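Local coordinates for protein methyltransferase (Thermus thermophilus, PDB 1WS6) that probably transfers a methyl group from S-adenosylmethionine to a substrate not yet identified, at residues A[24-29]-A[159-164]; A[45-50]-A[113-118]; A[144-149]-A[164-169]. One frame throughout, in Å; residues are numbered along the deposited sequence.

Interaction 1: residues A[24-29]-A[159-164]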
loop_
_atom_site.group_PDB
_atom_site.type_symbol
_atom_site.label_atom_id
_atom_site.label_comp_id
_atom_site.label_asym_id
_atom_site.label_seq_id
_atom_site.Cartn_x
_atom_site.Cartn_y
_atom_site.Cartn_z
ATOM N N PRO A 24 -0.649 12.224 -0.250
ATOM C CA PRO A 24 0.389 13.165 0.181
ATOM C C PRO A 24 1.823 12.742 -0.125
ATOM O O PRO A 24 2.250 11.642 0.220
ATOM C CB PRO A 24 0.127 13.308 1.681
ATOM C CG PRO A 24 -0.558 12.016 2.037
ATOM C CD PRO A 24 -1.494 11.828 0.885
ATOM N N VAL A 25 2.560 13.639 -0.772
ATOM C CA VAL A 25 3.941 13.385 -1.137
ATOM C C VAL A 25 4.889 13.246 0.048
ATOM O O VAL A 25 5.732 12.352 0.043
ATOM C CB VAL A 25 4.483 14.481 -2.079
ATOM C CG1 VAL A 25 5.980 14.329 -2.248
ATOM C CG2 VAL A 25 3.813 14.363 -3.432
ATOM N N ARG A 26 4.782 14.102 1.063
ATOM C CA ARG A 26 5.705 13.938 2.178
ATOM C C ARG A 26 5.397 12.674 2.970
ATOM O O ARG A 26 6.263 12.129 3.651
ATOM C CB ARG A 26 5.746 15.178 3.080
ATOM C CG ARG A 26 4.428 15.795 3.468
ATOM C CD ARG A 26 4.667 17.239 3.975
ATOM N NE ARG A 26 5.618 17.309 5.089
ATOM C CZ ARG A 26 5.319 17.039 6.361
ATOM N NH1 ARG A 26 4.089 16.680 6.702
ATOM N NH2 ARG A 26 6.258 17.126 7.296
ATOM N N LEU A 27 4.165 12.199 2.839
ATOM C CA LEU A 27 3.720 10.975 3.487
ATOM C C LEU A 27 4.466 9.814 2.811
ATOM O O LEU A 27 5.247 9.107 3.450
ATOM C CB LEU A 27 2.209 10.825 3.284
ATOM C CG LEU A 27 1.373 9.635 3.770
ATOM C CD1 LEU A 27 1.885 8.323 3.176
ATOM C CD2 LEU A 27 1.391 9.595 5.268
ATOM N N ARG A 28 4.226 9.632 1.513
ATOM C CA ARG A 28 4.876 8.564 0.763
ATOM C C ARG A 28 6.384 8.616 0.914
ATOM O O ARG A 28 7.031 7.595 1.172
ATOM C CB ARG A 28 4.539 8.649 -0.726
ATOM C CG ARG A 28 3.145 8.205 -1.089
ATOM C CD ARG A 28 2.952 8.251 -2.594
ATOM N NE ARG A 28 3.222 9.576 -3.152
ATOM C CZ ARG A 28 3.808 9.770 -4.328
ATOM N NH1 ARG A 28 4.178 8.723 -5.057
ATOM N NH2 ARG A 28 4.041 10.999 -4.773
ATOM N N LYS A 29 6.941 9.809 0.742
ATOM C CA LYS A 29 8.377 9.991 0.859
ATOM C C LYS A 29 8.881 9.580 2.235
ATOM O O LYS A 29 9.957 8.991 2.349
ATOM C CB LYS A 29 8.762 11.448 0.596
ATOM C CG LYS A 29 10.249 11.701 0.694
ATOM C CD LYS A 29 10.599 13.140 0.363
ATOM C CE LYS A 29 12.121 13.322 0.210
ATOM N NZ LYS A 29 12.873 13.016 1.461
ATOM N N ARG A 159 2.492 8.378 13.176
ATOM C CA ARG A 159 3.229 9.480 12.579
ATOM C C ARG A 159 2.162 10.279 11.845
ATOM O O ARG A 159 1.450 9.734 11.004
ATOM C CB ARG A 159 4.266 8.990 11.560
ATOM C CG ARG A 159 5.642 8.613 12.117
ATOM C CD ARG A 159 5.748 7.124 12.383
ATOM N NE ARG A 159 7.129 6.641 12.358
ATOM C CZ ARG A 159 7.879 6.549 11.260
ATOM N NH1 ARG A 159 7.390 6.912 10.075
ATOM N NH2 ARG A 159 9.120 6.084 11.341
ATOM N N VAL A 160 2.051 11.563 12.175
ATOM C CA VAL A 160 1.075 12.443 11.555
ATOM C C VAL A 160 1.711 13.294 10.464
ATOM O O VAL A 160 2.825 13.780 10.623
ATOM C CB VAL A 160 0.447 13.372 12.613
ATOM C CG1 VAL A 160 -0.469 14.385 11.953
ATOM C CG2 VAL A 160 -0.319 12.540 13.637
ATOM N N TYR A 161 0.992 13.460 9.355
ATOM C CA TYR A 161 1.445 14.262 8.213
ATOM C C TYR A 161 0.294 15.146 7.787
ATOM O O TYR A 161 -0.542 14.753 6.969
ATOM C CB TYR A 161 1.865 13.369 7.041
ATOM C CG TYR A 161 3.039 12.491 7.383
ATOM C CD1 TYR A 161 2.856 11.179 7.789
ATOM C CD2 TYR A 161 4.328 13.003 7.384
ATOM C CE1 TYR A 161 3.921 10.408 8.189
ATOM C CE2 TYR A 161 5.398 12.241 7.782
ATOM C CZ TYR A 161 5.190 10.946 8.188
ATOM O OH TYR A 161 6.257 10.201 8.626
ATOM N N GLY A 162 0.252 16.346 8.353
ATOM C CA GLY A 162 -0.827 17.254 8.036
ATOM C C GLY A 162 -2.150 16.695 8.540
ATOM O O GLY A 162 -2.365 16.591 9.747
ATOM N N GLU A 163 -3.025 16.308 7.616
ATOM C CA GLU A 163 -4.333 15.780 7.986
ATOM C C GLU A 163 -4.403 14.249 8.013
ATOM O O GLU A 163 -5.402 13.675 8.457
ATOM C CB GLU A 163 -5.394 16.320 7.026
ATOM C CG GLU A 163 -6.703 16.694 7.701
ATOM C CD GLU A 163 -6.600 17.971 8.528
ATOM O OE1 GLU A 163 -7.565 18.285 9.260
ATOM O OE2 GLU A 163 -5.562 18.665 8.439
ATOM N N ASN A 164 -3.352 13.587 7.538
ATOM C CA ASN A 164 -3.330 12.134 7.528
ATOM C C ASN A 164 -2.341 11.583 8.540
ATOM O O ASN A 164 -1.361 12.237 8.898
ATOM C CB ASN A 164 -2.941 11.602 6.153
ATOM C CG ASN A 164 -3.808 12.146 5.047
ATOM O OD1 ASN A 164 -3.485 13.161 4.424
ATOM N ND2 ASN A 164 -4.926 11.480 4.798
#

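Interaction 2: residues A[45-50]-A[113-118]. Unlike the reference sequence in segment 45-50: P48 (reference Leu).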
loop_
_atom_site.group_PDB
_atom_site.type_symbol
_atom_site.label_atom_id
_atom_site.label_comp_id
_atom_site.label_asym_id
_atom_site.label_seq_id
_atom_site.Cartn_x
_atom_site.Cartn_y
_atom_site.Cartn_z
ATOM N N PHE A 45 5.804 -6.831 -0.595
ATOM C CA PHE A 45 4.965 -5.704 -0.195
ATOM C C PHE A 45 3.535 -5.931 -0.684
ATOM O O PHE A 45 3.313 -6.215 -1.853
ATOM C CB PHE A 45 5.567 -4.421 -0.798
ATOM C CG PHE A 45 4.942 -3.140 -0.300
ATOM C CD1 PHE A 45 3.758 -2.668 -0.838
ATOM C CD2 PHE A 45 5.563 -2.396 0.686
ATOM C CE1 PHE A 45 3.212 -1.481 -0.406
ATOM C CE2 PHE A 45 5.024 -1.203 1.128
ATOM C CZ PHE A 45 3.850 -0.745 0.582
ATOM N N LEU A 46 2.570 -5.799 0.219
ATOM C CA LEU A 46 1.160 -6.017 -0.099
ATOM C C LEU A 46 0.417 -4.689 -0.064
ATOM O O LEU A 46 0.479 -3.960 0.926
ATOM C CB LEU A 46 0.539 -6.976 0.932
ATOM C CG LEU A 46 -0.738 -7.783 0.618
ATOM C CD1 LEU A 46 -1.694 -7.754 1.804
ATOM C CD2 LEU A 46 -1.422 -7.228 -0.618
ATOM N N ASP A 47 -0.289 -4.364 -1.137
ATOM C CA ASP A 47 -1.027 -3.106 -1.175
ATOM C C ASP A 47 -2.475 -3.291 -1.585
ATOM O O ASP A 47 -2.824 -3.162 -2.757
ATOM C CB ASP A 47 -0.341 -2.107 -2.113
ATOM C CG ASP A 47 -1.133 -0.804 -2.279
ATOM O OD1 ASP A 47 -1.965 -0.475 -1.407
ATOM O OD2 ASP A 47 -0.911 -0.092 -3.286
ATOM N N PRO A 48 -3.337 -3.622 -0.619
ATOM C CA PRO A 48 -4.773 -3.827 -0.848
ATOM C C PRO A 48 -5.366 -2.423 -0.942
ATOM O O PRO A 48 -4.907 -1.511 -0.252
ATOM C CB PRO A 48 -5.219 -4.567 0.407
ATOM C CG PRO A 48 -4.336 -3.949 1.469
ATOM C CD PRO A 48 -2.982 -3.826 0.797
ATOM N N PHE A 49 -6.368 -2.249 -1.795
ATOM C CA PHE A 49 -6.982 -0.937 -1.997
ATOM C C PHE A 49 -6.034 -0.056 -2.776
ATOM O O PHE A 49 -6.042 1.161 -2.632
ATOM C CB PHE A 49 -7.318 -0.249 -0.676
ATOM C CG PHE A 49 -8.522 -0.805 -0.008
ATOM C CD1 PHE A 49 -8.419 -1.444 1.212
ATOM C CD2 PHE A 49 -9.766 -0.701 -0.609
ATOM C CE1 PHE A 49 -9.535 -1.974 1.827
ATOM C CE2 PHE A 49 -10.886 -1.224 -0.002
ATOM C CZ PHE A 49 -10.771 -1.863 1.217
ATOM N N ALA A 50 -5.196 -0.680 -3.590
ATOM C CA ALA A 50 -4.273 0.082 -4.407
ATOM C C ALA A 50 -5.206 0.861 -5.321
ATOM O O ALA A 50 -6.351 0.462 -5.517
ATOM C CB ALA A 50 -3.398 -0.856 -5.214
ATOM N N VAL A 113 5.745 -6.397 4.399
ATOM C CA VAL A 113 5.008 -5.175 4.674
ATOM C C VAL A 113 3.643 -5.194 4.007
ATOM O O VAL A 113 3.497 -5.652 2.872
ATOM C CB VAL A 113 5.753 -3.932 4.154
ATOM C CG1 VAL A 113 4.902 -2.693 4.382
ATOM C CG2 VAL A 113 7.093 -3.805 4.843
ATOM N N ALA A 114 2.640 -4.710 4.725
ATOM C CA ALA A 114 1.292 -4.646 4.182
ATOM C C ALA A 114 0.780 -3.237 4.457
ATOM O O ALA A 114 0.487 -2.892 5.599
ATOM C CB ALA A 114 0.395 -5.684 4.846
ATOM N N PHE A 115 0.708 -2.428 3.402
ATOM C CA PHE A 115 0.247 -1.047 3.485
ATOM C C PHE A 115 -1.192 -0.929 3.021
ATOM O O PHE A 115 -1.552 -1.417 1.949
ATOM C CB PHE A 115 1.131 -0.136 2.624
ATOM C CG PHE A 115 0.586 1.265 2.455
ATOM C CD1 PHE A 115 -0.391 1.542 1.499
ATOM C CD2 PHE A 115 1.034 2.300 3.260
ATOM C CE1 PHE A 115 -0.912 2.833 1.351
ATOM C CE2 PHE A 115 0.521 3.594 3.121
ATOM C CZ PHE A 115 -0.454 3.861 2.166
HETATM N N MSE A 116 -2.010 -0.259 3.819
HETATM C CA MSE A 116 -3.405 -0.085 3.468
HETATM C C MSE A 116 -3.892 1.354 3.626
HETATM O O MSE A 116 -3.861 1.921 4.715
HETATM C CB MSE A 116 -4.258 -1.026 4.312
HETATM C CG MSE A 116 -5.741 -0.869 4.109
HETATM SE SE MSE A 116 -6.734 -2.281 4.979
HETATM C CE MSE A 116 -6.853 -3.442 3.469
ATOM N N ALA A 117 -4.335 1.942 2.522
ATOM C CA ALA A 117 -4.856 3.300 2.525
ATOM C C ALA A 117 -6.210 3.294 1.813
ATOM O O ALA A 117 -6.352 3.794 0.694
ATOM C CB ALA A 117 -3.882 4.241 1.820
ATOM N N PRO A 118 -7.225 2.715 2.459
ATOM C CA PRO A 118 -8.562 2.651 1.871
ATOM C C PRO A 118 -9.264 4.002 1.884
ATOM O O PRO A 118 -8.876 4.902 2.623
ATOM C CB PRO A 118 -9.266 1.616 2.742
ATOM C CG PRO A 118 -8.651 1.825 4.078
ATOM C CD PRO A 118 -7.189 2.069 3.784
HETATM O O HOH W 1 -3.917 1.025 0.222
HETATM O O HOH W 2 -5.146 3.551 -1.776
#

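Interaction 3: residues A[144-149]-A[164-169]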
loop_
_atom_site.group_PDB
_atom_site.type_symbol
_atom_site.label_atom_id
_atom_site.label_comp_id
_atom_site.label_asym_id
_atom_site.label_seq_id
_atom_site.Cartn_x
_atom_site.Cartn_y
_atom_site.Cartn_z
ATOM N N VAL A 144 0.987 -1.251 7.906
ATOM C CA VAL A 144 0.942 0.197 7.916
ATOM C C VAL A 144 -0.448 0.625 7.494
ATOM O O VAL A 144 -0.925 0.249 6.424
ATOM C CB VAL A 144 1.964 0.798 6.946
ATOM C CG1 VAL A 144 1.858 2.318 6.974
ATOM C CG2 VAL A 144 3.370 0.336 7.323
ATOM N N LEU A 145 -1.088 1.427 8.330
ATOM C CA LEU A 145 -2.439 1.874 8.049
ATOM C C LEU A 145 -2.492 3.397 7.879
ATOM O O LEU A 145 -2.019 4.129 8.746
ATOM C CB LEU A 145 -3.339 1.418 9.206
ATOM C CG LEU A 145 -2.946 0.024 9.760
ATOM C CD1 LEU A 145 -3.686 -0.293 11.060
ATOM C CD2 LEU A 145 -3.244 -1.042 8.718
ATOM N N GLN A 146 -3.026 3.876 6.755
ATOM C CA GLN A 146 -3.142 5.320 6.542
ATOM C C GLN A 146 -4.590 5.692 6.807
ATOM O O GLN A 146 -5.495 4.969 6.415
ATOM C CB GLN A 146 -2.768 5.728 5.114
ATOM C CG GLN A 146 -2.950 7.227 4.870
ATOM C CD GLN A 146 -2.697 7.651 3.426
ATOM O OE1 GLN A 146 -3.491 8.393 2.837
ATOM N NE2 GLN A 146 -1.581 7.197 2.856
ATOM N N HIS A 147 -4.811 6.825 7.460
ATOM C CA HIS A 147 -6.161 7.246 7.803
ATOM C C HIS A 147 -6.181 8.700 8.260
ATOM O O HIS A 147 -5.137 9.325 8.430
ATOM C CB HIS A 147 -6.652 6.370 8.945
ATOM C CG HIS A 147 -5.721 6.360 10.122
ATOM N ND1 HIS A 147 -5.589 7.432 10.976
ATOM C CD2 HIS A 147 -4.841 5.426 10.554
ATOM C CE1 HIS A 147 -4.670 7.160 11.884
ATOM N NE2 HIS A 147 -4.198 5.949 11.650
ATOM N N PRO A 148 -7.378 9.267 8.457
ATOM C CA PRO A 148 -7.395 10.663 8.909
ATOM C C PRO A 148 -6.825 10.733 10.322
ATOM O O PRO A 148 -7.119 9.877 11.159
ATOM C CB PRO A 148 -8.877 11.043 8.828
ATOM C CG PRO A 148 -9.607 9.721 8.832
ATOM C CD PRO A 148 -8.716 8.816 8.043
ATOM N N LYS A 149 -5.998 11.743 10.583
ATOM C CA LYS A 149 -5.355 11.896 11.884
ATOM C C LYS A 149 -6.289 11.817 13.096
ATOM O O LYS A 149 -5.852 11.489 14.200
ATOM C CB LYS A 149 -4.561 13.208 11.928
ATOM C CG LYS A 149 -5.380 14.460 12.244
ATOM C CD LYS A 149 -4.489 15.703 12.235
ATOM C CE LYS A 149 -5.036 16.821 13.123
ATOM N NZ LYS A 149 -6.415 17.247 12.777
ATOM N N ASN A 164 -3.352 13.587 7.538
ATOM C CA ASN A 164 -3.330 12.134 7.528
ATOM C C ASN A 164 -2.341 11.583 8.540
ATOM O O ASN A 164 -1.361 12.237 8.898
ATOM C CB ASN A 164 -2.941 11.602 6.153
ATOM C CG ASN A 164 -3.808 12.146 5.047
ATOM O OD1 ASN A 164 -3.485 13.161 4.424
ATOM N ND2 ASN A 164 -4.926 11.480 4.798
ATOM N N ALA A 165 -2.599 10.368 8.996
ATOM C CA ALA A 165 -1.714 9.721 9.942
ATOM C C ALA A 165 -1.419 8.308 9.455
ATOM O O ALA A 165 -2.175 7.739 8.666
ATOM C CB ALA A 165 -2.359 9.672 11.319
ATOM N N LEU A 166 -0.302 7.758 9.907
ATOM C CA LEU A 166 0.056 6.402 9.559
ATOM C C LEU A 166 0.239 5.676 10.874
ATOM O O LEU A 166 0.889 6.194 11.783
ATOM C CB LEU A 166 1.360 6.353 8.766
ATOM C CG LEU A 166 1.339 6.745 7.284
ATOM C CD1 LEU A 166 2.760 6.666 6.725
ATOM C CD2 LEU A 166 0.402 5.820 6.513
ATOM N N THR A 167 -0.361 4.501 10.999
ATOM C CA THR A 167 -0.202 3.719 12.212
ATOM C C THR A 167 0.622 2.517 11.809
ATOM O O THR A 167 0.252 1.789 10.892
ATOM C CB THR A 167 -1.550 3.236 12.780
ATOM O OG1 THR A 167 -2.214 4.326 13.428
ATOM C CG2 THR A 167 -1.330 2.122 13.791
ATOM N N LEU A 168 1.746 2.317 12.482
ATOM C CA LEU A 168 2.616 1.198 12.163
ATOM C C LEU A 168 2.547 0.125 13.240
ATOM O O LEU A 168 2.781 0.388 14.417
ATOM C CB LEU A 168 4.053 1.692 11.972
ATOM C CG LEU A 168 4.192 2.660 10.790
ATOM C CD1 LEU A 168 3.625 4.030 11.151
ATOM C CD2 LEU A 168 5.645 2.789 10.419
ATOM N N VAL A 169 2.199 -1.084 12.822
ATOM C CA VAL A 169 2.066 -2.199 13.738
ATOM C C VAL A 169 3.125 -3.243 13.429
ATOM O O VAL A 169 3.165 -3.814 12.330
ATOM C CB VAL A 169 0.672 -2.838 13.620
ATOM C CG1 VAL A 169 0.464 -3.841 14.742
ATOM C CG2 VAL A 169 -0.398 -1.756 13.653
#

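Interaction 1: residues A[24-29]-A[159-164]
L27 and Y161 form the apolar part of this contact, their side chains crossing at about a right angle. With CG anti to the backbone N (chi1 177°), the leucine sends its CD2 methyl to 3.3 Å from Y161 CD1, while L27 CA lies above one face of the ring, toward its rim. A leucine suits this first turn of helix 25-38 because its branched end also reaches L166 and Q146 on the sheet. P24, at the N-cap position, adds a looser touch, its CG 3.9 Å from N164 OD1.

Residues 159-164 hold the end of strand 157-161, a type II' turn from Y161 to N164 and the first residue of strand 164-170, the connection of a beta hairpin. The pair Y161 N to N164 O (2.7 Å) and N164 N to Y161 O (3.1 Å) is hydrogen-bonded, and G162 suits the positive phi (66°).

The charged end of R26 packs by van der Waals contact: its chain bends at chi3 and brings NH1 to 3.7 Å from Y161 CD2, at the ring edge. Guanidinium and ring planes stand 62° apart, so the two do not stack. G162 N sits at the guanidinium edge.

Interaction 2: residues A[45-50]-A[113-118]
F45 and F115 pack side by side, pointing the same way, with F45 CZ 3.5 Å from F115 CB. The F45 ring also meets V113, its CE2 3.6 Å from V113 CG1, and V55 of helix 54-61 closes over this apolar layer. The two segments are the neighbouring parallel strands 44-48 and 111-116 at the centre of a Rossmann-like methyltransferase sheet, and the turn after P48 leads into a glycine-rich loop consistent with the cofactor-binding motif of this fold.

On the other face, L46 and A114 meet through their CB atoms, and the small alanine leaves room there for Y143 of strand 141-148, which it touches. Further on, M116, a selenomethionine, bends at chi3 (-94°) and places its CE 3.3 Å from P48 CG. The same methyl lies at the edge of the F49 ring, where the selenium makes a Met-aromatic contact. P118 covers a face of that ring in a CH-pi contact, its CB 3.7 Å from the F49 centroid and 17° off the normal. With F49 cut back to an alanine, P118 CB would probably lose the ring face it rests on and the M116 methyl its aromatic partner.

Outward from the side chains, two backbone bonds join the strands: L46 N to V113 O at 2.8 Å, and F115 N to L46 O at 2.9 Å, the latter almost straight on the carbonyl (175°). D47 sets OD1 in the plane of the F115 ring at its edge, while its OD2 makes a weak hydrogen bond to G56 N. Beyond P48 the strands part and water takes over: one molecule is hydrogen-bonded to F49 O at 2.7 Å and to A117 O at 2.8 Å.

Interaction 3: residues A[144-149]-A[164-169]
H147 reaches across to A165 and T167 by its ring. From CB, which leaves the sheet on the face it shares with L145, A165 and T167, the side chain turns so that CG sits between the backbone N and the carbonyl carbon (chi1 54°); this lays the imidazole over the neighbouring strand. A165 O lies over the centre of one ring face, 3.9 Å above its plane. ND1 stays with its own strand and donates to P148 O at 2.9 Å, the acceptor lying in the ring plane although the donor stands well above the carbonyl plane. CE1 rests 3.5 Å from A165 CB, where a side chain no larger than a methyl suits the close ring. At the tip, H147 NE2 and T167 OG1 are 3.1 Å apart in a nearly straight hydrogen bond (171°), in which either may donate. Both ring nitrogens are thus held, which fixes the ring's rotation.

The opposite face is mostly apolar: L166 CD2 lies 3.5 Å from Q146 CB and 3.8 Å from V144 CG1, while the amide of Q146 turns to Y120. Between the two faces, L145 with T167 and H147 with A165 are hydrogen-bonded pairs, each joined by two backbone bonds. Strand 164-170, inserted antiparallel between 141-148 and 157-161 to give the order 3-2-1-4-5-7-6, is the hallmark of the class I methyltransferase fold.

Interactions 2 and 3 are buried and belong to the same mixed sheet; interaction 1 is partly exposed and sets the start of helix 25-38 against that sheet's edge. Strands 111-116 and 141-148 are neighbours, so the parallel ladder of interaction 2 runs straight into the antiparallel one of interaction 3 through bonds between V144 and both A114 and M116. Interactions 1 and 3 share N164 and are joined by probable bonds from L166 N to R159 O and from K149 N to E163 O. The chemistry follows the place: packing without hydrogen bonds between the two segments at the edge, a short ladder with aromatic and prolyl packing and a bridging water in the middle, and in interaction 3 a longer ladder reinforced by a histidine-threonine bond.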